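Local coordinates for putative lipoprotein (Parabacteroides distasonis ATCC 8503, PDB 3JX8), which is of unknown function but, as a putative lipoprotein related to auto-transporter adhesin head domains, may take part in adhesion or lipid binding, at residues A[22-33]-A[89-100]. Residues are numbered along the deposited sequence; the frame is centred on the assembly and turned at random. Where two conformers were deposited one is given.
Sequences DYDEITFVGSAD and YKIKSNSKELKE
Ser95 CB lies over the centre of one face of the Tyr23 ring, 3.6 Å from its centroid in a CH-pi contact, while at that ring's edge Tyr23 OH donates a hydrogen bond to Ser93 OG, 2.6 Å away. A chi1 of 58° sets Tyr23 CG between the backbone N and carbonyl carbon, swinging the ring over Ser95 and its hydroxyl to Ser93; Ser95 OG is hydrogen-bonded to Tyr36 OH of strand 33-38. The converse pairing places Ala32 CB 3.4 Å from the centroid of the Tyr89 ring, whose edge meets, in plane, a water joining Tyr89 OH to Val29 O. The Phe28 ring has Ala32 N in plane at its edge and touches Ile91 CD1, on which Ala32 CB presses tightly. Ile26 CG1 meets Leu98 CD1 at 3.7 Å, the side chains at about a right angle.

Just beyond strand 89-95, Lys96 N bonds to Asp22 OD1 on the syn side, 18° out of the carboxylate plane. Strands 25-29 and 89-95 face each other from two sheets, and single parallel bridges, Glu25-Glu100 and Asp33-Lys90, stitch the passes together at the ends. This is typical of a beta-helix (solenoid), consistent with the pectate-lyase-like clan, whose members are right-handed.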
ATOM      1  N   ASP A  22      21.590  26.213  -4.006  1.00 28.51           N
ATOM      2  CA  ASP A  22      21.665  24.778  -4.015  1.00 28.11           C
ATOM      3  C   ASP A  22      20.533  24.164  -3.219  1.00 27.26           C
ATOM      4  O   ASP A  22      19.972  24.784  -2.328  1.00 26.87           O
ATOM      5  CB  ASP A  22      22.989  24.283  -3.423  1.00 28.47           C
ATOM      6  CG  ASP A  22      23.269  22.819  -3.771  1.00 28.60           C
ATOM      7  OD1 ASP A  22      22.965  22.398  -4.902  1.00 29.69           O
ATOM      8  OD2 ASP A  22      23.794  22.098  -2.930  1.00 28.47           O
ATOM      9  N   TYR A  23      20.215  22.931  -3.572  1.00 26.51           N
ATOM     10  CA  TYR A  23      19.184  22.179  -2.906  1.00 26.10           C
ATOM     11  C   TYR A  23      19.611  20.737  -2.928  1.00 25.80           C
ATOM     12  O   TYR A  23      20.335  20.324  -3.808  1.00 25.58           O
ATOM     13  CB  TYR A  23      17.836  22.366  -3.631  1.00 26.00           C
ATOM     14  CG  TYR A  23      17.823  21.960  -5.103  1.00 24.50           C
ATOM     15  CD1 TYR A  23      17.527  20.659  -5.483  1.00 24.36           C
ATOM     16  CD2 TYR A  23      18.088  22.894  -6.118  1.00 24.04           C
ATOM     17  CE1 TYR A  23      17.491  20.288  -6.832  1.00 25.54           C
ATOM     18  CE2 TYR A  23      18.031  22.538  -7.473  1.00 25.48           C
ATOM     19  CZ  TYR A  23      17.736  21.231  -7.821  1.00 26.04           C
ATOM     20  OH  TYR A  23      17.690  20.863  -9.149  1.00 27.18           O
ATOM     21  N   ASP A  24      19.172  19.988  -1.936  1.00 26.28           N
ATOM     22  CA  ASP A  24      19.439  18.567  -1.870  1.00 27.11           C
ATOM     23  C   ASP A  24      18.152  17.770  -1.906  1.00 27.12           C
ATOM     24  O   ASP A  24      18.165  16.556  -1.770  1.00 27.54           O
ATOM     25  CB  ASP A  24      20.253  18.226  -0.619  1.00 27.36           C
ATOM     26  CG  ASP A  24      19.523  18.516   0.679  1.00 28.48           C
ATOM     27  OD1 ASP A  24      18.324  18.898   0.669  1.00 29.42           O
ATOM     28  OD2 ASP A  24      20.167  18.356   1.740  1.00 32.23           O
ATOM     29  N   GLU A  25      17.038  18.459  -2.107  1.00 27.55           N
ATOM     30  CA  GLU A  25      15.734  17.821  -2.100  1.00 27.71           C
ATOM     31  C   GLU A  25      14.802  18.530  -3.091  1.00 26.35           C
ATOM     32  O   GLU A  25      14.910  19.751  -3.283  1.00 26.39           O
ATOM     33  CB  GLU A  25      15.229  17.867  -0.674  1.00 28.61           C
ATOM     34  CG  GLU A  25      13.888  17.277  -0.460  1.00 33.42           C
ATOM     35  CD  GLU A  25      13.467  17.316   1.008  1.00 39.55           C
ATOM     36  OE1 GLU A  25      14.370  17.158   1.899  1.00 40.81           O
ATOM     37  OE2 GLU A  25      12.230  17.493   1.237  1.00 40.15           O
ATOM     38  N   ILE A  26      13.929  17.755  -3.747  1.00 25.73           N
ATOM     39  CA  ILE A  26      12.964  18.262  -4.743  1.00 24.44           C
ATOM     40  C   ILE A  26      11.555  17.837  -4.379  1.00 24.98           C
ATOM     41  O   ILE A  26      11.307  16.656  -4.163  1.00 25.16           O
ATOM     42  CB  ILE A  26      13.252  17.741  -6.164  1.00 24.35           C
ATOM     43  CG1 ILE A  26      14.607  18.254  -6.698  1.00 22.77           C
ATOM     44  CG2 ILE A  26      12.114  18.144  -7.129  1.00 22.03           C
ATOM     45  CD1 ILE A  26      15.066  17.563  -8.037  1.00 21.57           C
ATOM     46  N   THR A  27      10.640  18.809  -4.317  1.00 24.91           N
ATOM     47  CA  THR A  27       9.209  18.577  -4.284  1.00 25.03           C
ATOM     48  C   THR A  27       8.696  19.038  -5.628  1.00 25.06           C
ATOM     49  O   THR A  27       8.725  20.239  -5.910  1.00 25.37           O
ATOM     50  CB  THR A  27       8.520  19.443  -3.217  1.00 24.65           C
ATOM     51  OG1 THR A  27       8.951  19.007  -1.946  1.00 25.00           O
ATOM     52  CG2 THR A  27       7.020  19.289  -3.282  1.00 25.34           C
ATOM     53  N   PHE A  28       8.216  18.115  -6.444  1.00 24.45           N
ATOM     54  CA  PHE A  28       7.757  18.417  -7.803  1.00 24.50           C
ATOM     55  C   PHE A  28       6.371  17.873  -8.005  1.00 24.39           C
ATOM     56  O   PHE A  28       6.179  16.673  -7.958  1.00 25.31           O
ATOM     57  CB  PHE A  28       8.686  17.763  -8.808  1.00 24.52           C
ATOM     58  CG  PHE A  28       8.141  17.716 -10.207  1.00 25.98           C
ATOM     59  CD1 PHE A  28       7.553  18.834 -10.786  1.00 28.19           C
ATOM     60  CD2 PHE A  28       8.284  16.567 -10.971  1.00 29.49           C
ATOM     61  CE1 PHE A  28       7.045  18.790 -12.089  1.00 27.38           C
ATOM     62  CE2 PHE A  28       7.780  16.502 -12.287  1.00 30.01           C
ATOM     63  CZ  PHE A  28       7.166  17.630 -12.840  1.00 28.53           C
ATOM     64  N   VAL A  29       5.395  18.735  -8.227  1.00 24.03           N
ATOM     65  CA  VAL A  29       4.046  18.298  -8.488  1.00 23.45           C
ATOM     66  C   VAL A  29       3.687  18.807  -9.860  1.00 23.99           C
ATOM     67  O   VAL A  29       3.798  20.015 -10.129  1.00 23.95           O
ATOM     68  CB  VAL A  29       3.069  18.931  -7.497  1.00 23.71           C
ATOM     69  CG1 VAL A  29       1.601  18.537  -7.852  1.00 22.16           C
ATOM     70  CG2 VAL A  29       3.510  18.637  -6.059  1.00 22.50           C
ATOM     71  N   GLY A  30       3.205  17.928 -10.714  1.00 24.83           N
ATOM     72  CA  GLY A  30       2.764  18.348 -12.039  1.00 25.49           C
ATOM     73  C   GLY A  30       3.138  17.416 -13.164  1.00 26.19           C
ATOM     74  O   GLY A  30       3.652  16.306 -12.948  1.00 26.69           O
ATOM     75  N   SER A  31       2.874  17.895 -14.380  1.00 26.70           N
ATOM     76  CA  SER A  31       2.930  17.076 -15.588  1.00 26.43           C
ATOM     77  C   SER A  31       4.142  17.347 -16.453  1.00 25.98           C
ATOM     78  O   SER A  31       4.221  16.814 -17.554  1.00 25.66           O
ATOM     79  CB  SER A  31       1.665  17.305 -16.433  1.00 26.39           C
ATOM     80  OG  SER A  31       1.640  18.621 -16.985  1.00 27.91           O
ATOM     81  N   ALA A  32       5.103  18.118 -15.950  1.00 25.71           N
ATOM     82  CA  ALA A  32       6.265  18.510 -16.761  1.00 25.67           C
ATOM     83  C   ALA A  32       7.141  17.314 -17.110  1.00 25.91           C
ATOM     84  O   ALA A  32       7.142  16.305 -16.419  1.00 26.00           O
ATOM     85  CB  ALA A  32       7.109  19.551 -16.031  1.00 23.96           C
ATOM     86  N   ASP A  33       7.897  17.459 -18.185  1.00 25.61           N
ATOM     87  CA  ASP A  33       9.121  16.692 -18.368  1.00 25.95           C
ATOM     88  C   ASP A  33      10.246  17.442 -17.661  1.00 25.33           C
ATOM     89  O   ASP A  33      10.625  18.550 -18.059  1.00 25.33           O
ATOM     90  CB  ASP A  33       9.432  16.516 -19.843  1.00 26.13           C
ATOM     91  CG  ASP A  33       8.411  15.629 -20.543  1.00 28.87           C
ATOM     92  OD1 ASP A  33       7.879  14.679 -19.924  1.00 30.80           O
ATOM     93  OD2 ASP A  33       8.157  15.853 -21.730  1.00 33.35           O
ATOM     94  N   TYR A  89       5.533  21.943 -21.230  1.00 24.13           N
ATOM     95  CA  TYR A  89       5.972  22.099 -19.844  1.00 23.93           C
ATOM     96  C   TYR A  89       7.230  21.285 -19.641  1.00 24.19           C
ATOM     97  O   TYR A  89       7.182  20.056 -19.625  1.00 23.22           O
ATOM     98  CB  TYR A  89       4.852  21.712 -18.880  1.00 24.29           C
ATOM     99  CG  TYR A  89       5.069  22.033 -17.413  1.00 25.43           C
ATOM    100  CD1 TYR A  89       6.116  22.853 -16.964  1.00 25.08           C
ATOM    101  CD2 TYR A  89       4.190  21.537 -16.459  1.00 25.85           C
ATOM    102  CE1 TYR A  89       6.282  23.125 -15.612  1.00 24.88           C
ATOM    103  CE2 TYR A  89       4.350  21.833 -15.104  1.00 26.49           C
ATOM    104  CZ  TYR A  89       5.395  22.613 -14.691  1.00 25.83           C
ATOM    105  OH  TYR A  89       5.523  22.904 -13.360  1.00 25.33           O
ATOM    106  N   LYS A  90       8.360  21.994 -19.553  1.00 24.13           N
ATOM    107  CA  LYS A  90       9.682  21.393 -19.458  1.00 24.33           C
ATOM    108  C   LYS A  90      10.436  22.082 -18.339  1.00 24.66           C
ATOM    109  O   LYS A  90      10.346  23.325 -18.178  1.00 25.28           O
ATOM    110  CB  LYS A  90      10.457  21.568 -20.754  1.00 24.46           C
ATOM    111  CG  LYS A  90       9.842  20.857 -21.926  1.00 26.73           C
ATOM    112  CD  LYS A  90      10.721  20.886 -23.194  1.00 28.86           C
ATOM    113  CE  LYS A  90      10.638  22.190 -23.930  1.00 30.25           C
ATOM    114  NZ  LYS A  90      11.556  22.223 -25.116  1.00 28.95           N
ATOM    115  N   ILE A  91      11.184  21.289 -17.578  1.00 23.62           N
ATOM    116  CA  ILE A  91      11.986  21.806 -16.494  1.00 23.09           C
ATOM    117  C   ILE A  91      13.392  21.214 -16.639  1.00 23.76           C
ATOM    118  O   ILE A  91      13.548  20.012 -16.897  1.00 24.33           O
ATOM    119  CB  ILE A  91      11.413  21.395 -15.116  1.00 23.11           C
ATOM    120  CG1 ILE A  91       9.958  21.877 -14.987  1.00 21.63           C
ATOM    121  CG2 ILE A  91      12.330  21.920 -13.976  1.00 21.05           C
ATOM    122  CD1 ILE A  91       9.165  21.285 -13.798  1.00 20.27           C
ATOM    123  N   LYS A  92      14.409  22.056 -16.508  1.00 23.54           N
ATOM    124  CA  LYS A  92      15.786  21.582 -16.449  0.50 23.90           C
ATOM    125  C   LYS A  92      16.417  22.146 -15.185  1.00 23.48           C
ATOM    126  O   LYS A  92      16.323  23.352 -14.903  1.00 22.97           O
ATOM    127  CB  LYS A  92      16.567  21.997 -17.694  0.50 24.28           C
ATOM    128  CG  LYS A  92      16.097  21.293 -18.956  0.50 25.57           C
ATOM    129  CD  LYS A  92      17.067  21.482 -20.096  0.50 27.40           C
ATOM    130  CE  LYS A  92      16.587  20.746 -21.339  0.50 28.85           C
ATOM    131  NZ  LYS A  92      17.724  20.481 -22.269  0.50 30.23           N
ATOM    132  N   SER A  93      17.040  21.284 -14.394  1.00 22.72           N
ATOM    133  CA  SER A  93      17.674  21.792 -13.179  1.00 22.50           C
ATOM    134  C   SER A  93      18.832  20.924 -12.770  1.00 22.55           C
ATOM    135  O   SER A  93      18.910  19.770 -13.176  1.00 22.73           O
ATOM    136  CB  SER A  93      16.650  21.914 -12.036  1.00 22.45           C
ATOM    137  OG  SER A  93      17.159  22.660 -10.946  1.00 20.84           O
ATOM    138  N   ASN A  94      19.741  21.499 -11.992  1.00 22.58           N
ATOM    139  CA  ASN A  94      20.797  20.747 -11.365  1.00 23.05           C
ATOM    140  C   ASN A  94      21.180  21.284  -9.988  1.00 23.41           C
ATOM    141  O   ASN A  94      20.900  22.443  -9.641  1.00 24.02           O
ATOM    142  CB  ASN A  94      22.002  20.655 -12.288  1.00 23.93           C
ATOM    143  CG  ASN A  94      22.571  22.013 -12.662  1.00 23.69           C
ATOM    144  OD1 ASN A  94      23.327  22.619 -11.897  1.00 25.75           O
ATOM    145  ND2 ASN A  94      22.239  22.471 -13.847  1.00 19.43           N
ATOM    146  N   SER A  95      21.767  20.409  -9.187  1.00 23.68           N
ATOM    147  CA  SER A  95      22.270  20.770  -7.854  1.00 23.81           C
ATOM    148  C   SER A  95      23.421  19.838  -7.577  1.00 24.60           C
ATOM    149  O   SER A  95      23.704  18.941  -8.391  1.00 23.77           O
ATOM    150  CB  SER A  95      21.204  20.628  -6.769  1.00 24.00           C
ATOM    151  OG  SER A  95      20.878  19.272  -6.546  1.00 22.92           O
ATOM    152  N   LYS A  96      24.087  20.037  -6.442  1.00 25.53           N
ATOM    153  CA  LYS A  96      25.267  19.237  -6.140  1.00 26.95           C
ATOM    154  C   LYS A  96      24.875  17.792  -5.852  1.00 27.32           C
ATOM    155  O   LYS A  96      25.551  16.873  -6.299  1.00 28.07           O
ATOM    156  CB  LYS A  96      26.066  19.853  -4.992  1.00 27.76           C
ATOM    157  CG  LYS A  96      26.444  21.355  -5.235  1.00 30.82           C
ATOM    158  CD  LYS A  96      27.877  21.576  -5.704  1.00 36.01           C
ATOM    159  CE  LYS A  96      28.114  22.929  -6.477  1.00 38.02           C
ATOM    160  NZ  LYS A  96      27.324  24.113  -5.971  1.00 39.43           N
ATOM    161  N   GLU A  97      23.756  17.585  -5.162  1.00 27.65           N
ATOM    162  CA  GLU A  97      23.329  16.241  -4.766  1.00 27.82           C
ATOM    163  C   GLU A  97      21.813  16.196  -4.624  1.00 27.54           C
ATOM    164  O   GLU A  97      21.212  17.188  -4.214  1.00 27.65           O
ATOM    165  CB  GLU A  97      23.957  15.916  -3.420  1.00 27.81           C
ATOM    166  CG  GLU A  97      23.575  14.573  -2.822  1.00 30.86           C
ATOM    167  CD  GLU A  97      24.228  14.346  -1.454  1.00 34.28           C
ATOM    168  OE1 GLU A  97      24.753  15.338  -0.885  1.00 36.45           O
ATOM    169  OE2 GLU A  97      24.210  13.193  -0.954  1.00 34.05           O
ATOM    170  N   LEU A  98      21.211  15.050  -4.931  1.00 26.84           N
ATOM    171  CA  LEU A  98      19.780  14.850  -4.708  1.00 26.46           C
ATOM    172  C   LEU A  98      19.586  13.680  -3.763  1.00 26.12           C
ATOM    173  O   LEU A  98      19.731  12.522  -4.154  1.00 25.84           O
ATOM    174  CB  LEU A  98      19.058  14.585  -6.020  1.00 26.48           C
ATOM    175  CG  LEU A  98      17.544  14.339  -5.947  1.00 25.85           C
ATOM    176  CD1 LEU A  98      16.790  15.577  -5.369  1.00 24.48           C
ATOM    177  CD2 LEU A  98      17.074  13.965  -7.327  1.00 23.98           C
ATOM    178  N   LYS A  99      19.281  13.998  -2.517  1.00 25.85           N
ATOM    179  CA  LYS A  99      19.078  12.996  -1.501  1.00 26.55           C
ATOM    180  C   LYS A  99      17.659  12.498  -1.519  1.00 25.74           C
ATOM    181  O   LYS A  99      17.418  11.352  -1.206  1.00 25.07           O
ATOM    182  CB  LYS A  99      19.346  13.550  -0.111  1.00 26.66           C
ATOM    183  CG  LYS A  99      20.705  14.145   0.081  1.00 29.87           C
ATOM    184  CD  LYS A  99      20.919  14.551   1.537  1.00 32.86           C
ATOM    185  CE  LYS A  99      22.316  15.125   1.746  1.00 37.46           C
ATOM    186  NZ  LYS A  99      22.586  15.268   3.217  1.00 40.89           N
ATOM    187  N   GLU A 100      16.722  13.380  -1.851  1.00 26.11           N
ATOM    188  CA  GLU A 100      15.315  13.013  -1.838  1.00 26.64           C
ATOM    189  C   GLU A 100      14.470  13.752  -2.876  1.00 25.92           C
ATOM    190  O   GLU A 100      14.467  14.996  -2.944  1.00 26.29           O
ATOM    191  CB  GLU A 100      14.736  13.214  -0.451  1.00 26.78           C
ATOM    192  CG  GLU A 100      13.398  12.606  -0.319  1.00 30.02           C
ATOM    193  CD  GLU A 100      12.821  12.777   1.050  1.00 34.35           C
ATOM    194  OE1 GLU A 100      13.578  12.614   2.017  1.00 39.60           O
ATOM    195  OE2 GLU A 100      11.609  13.066   1.166  1.00 37.52           O
TER
HETATM  196  O   HOH W   1      22.956  19.523  -3.084  1.00 25.06           O
HETATM  197  O   HOH W   2       3.244  22.031 -11.895  1.00 30.37           O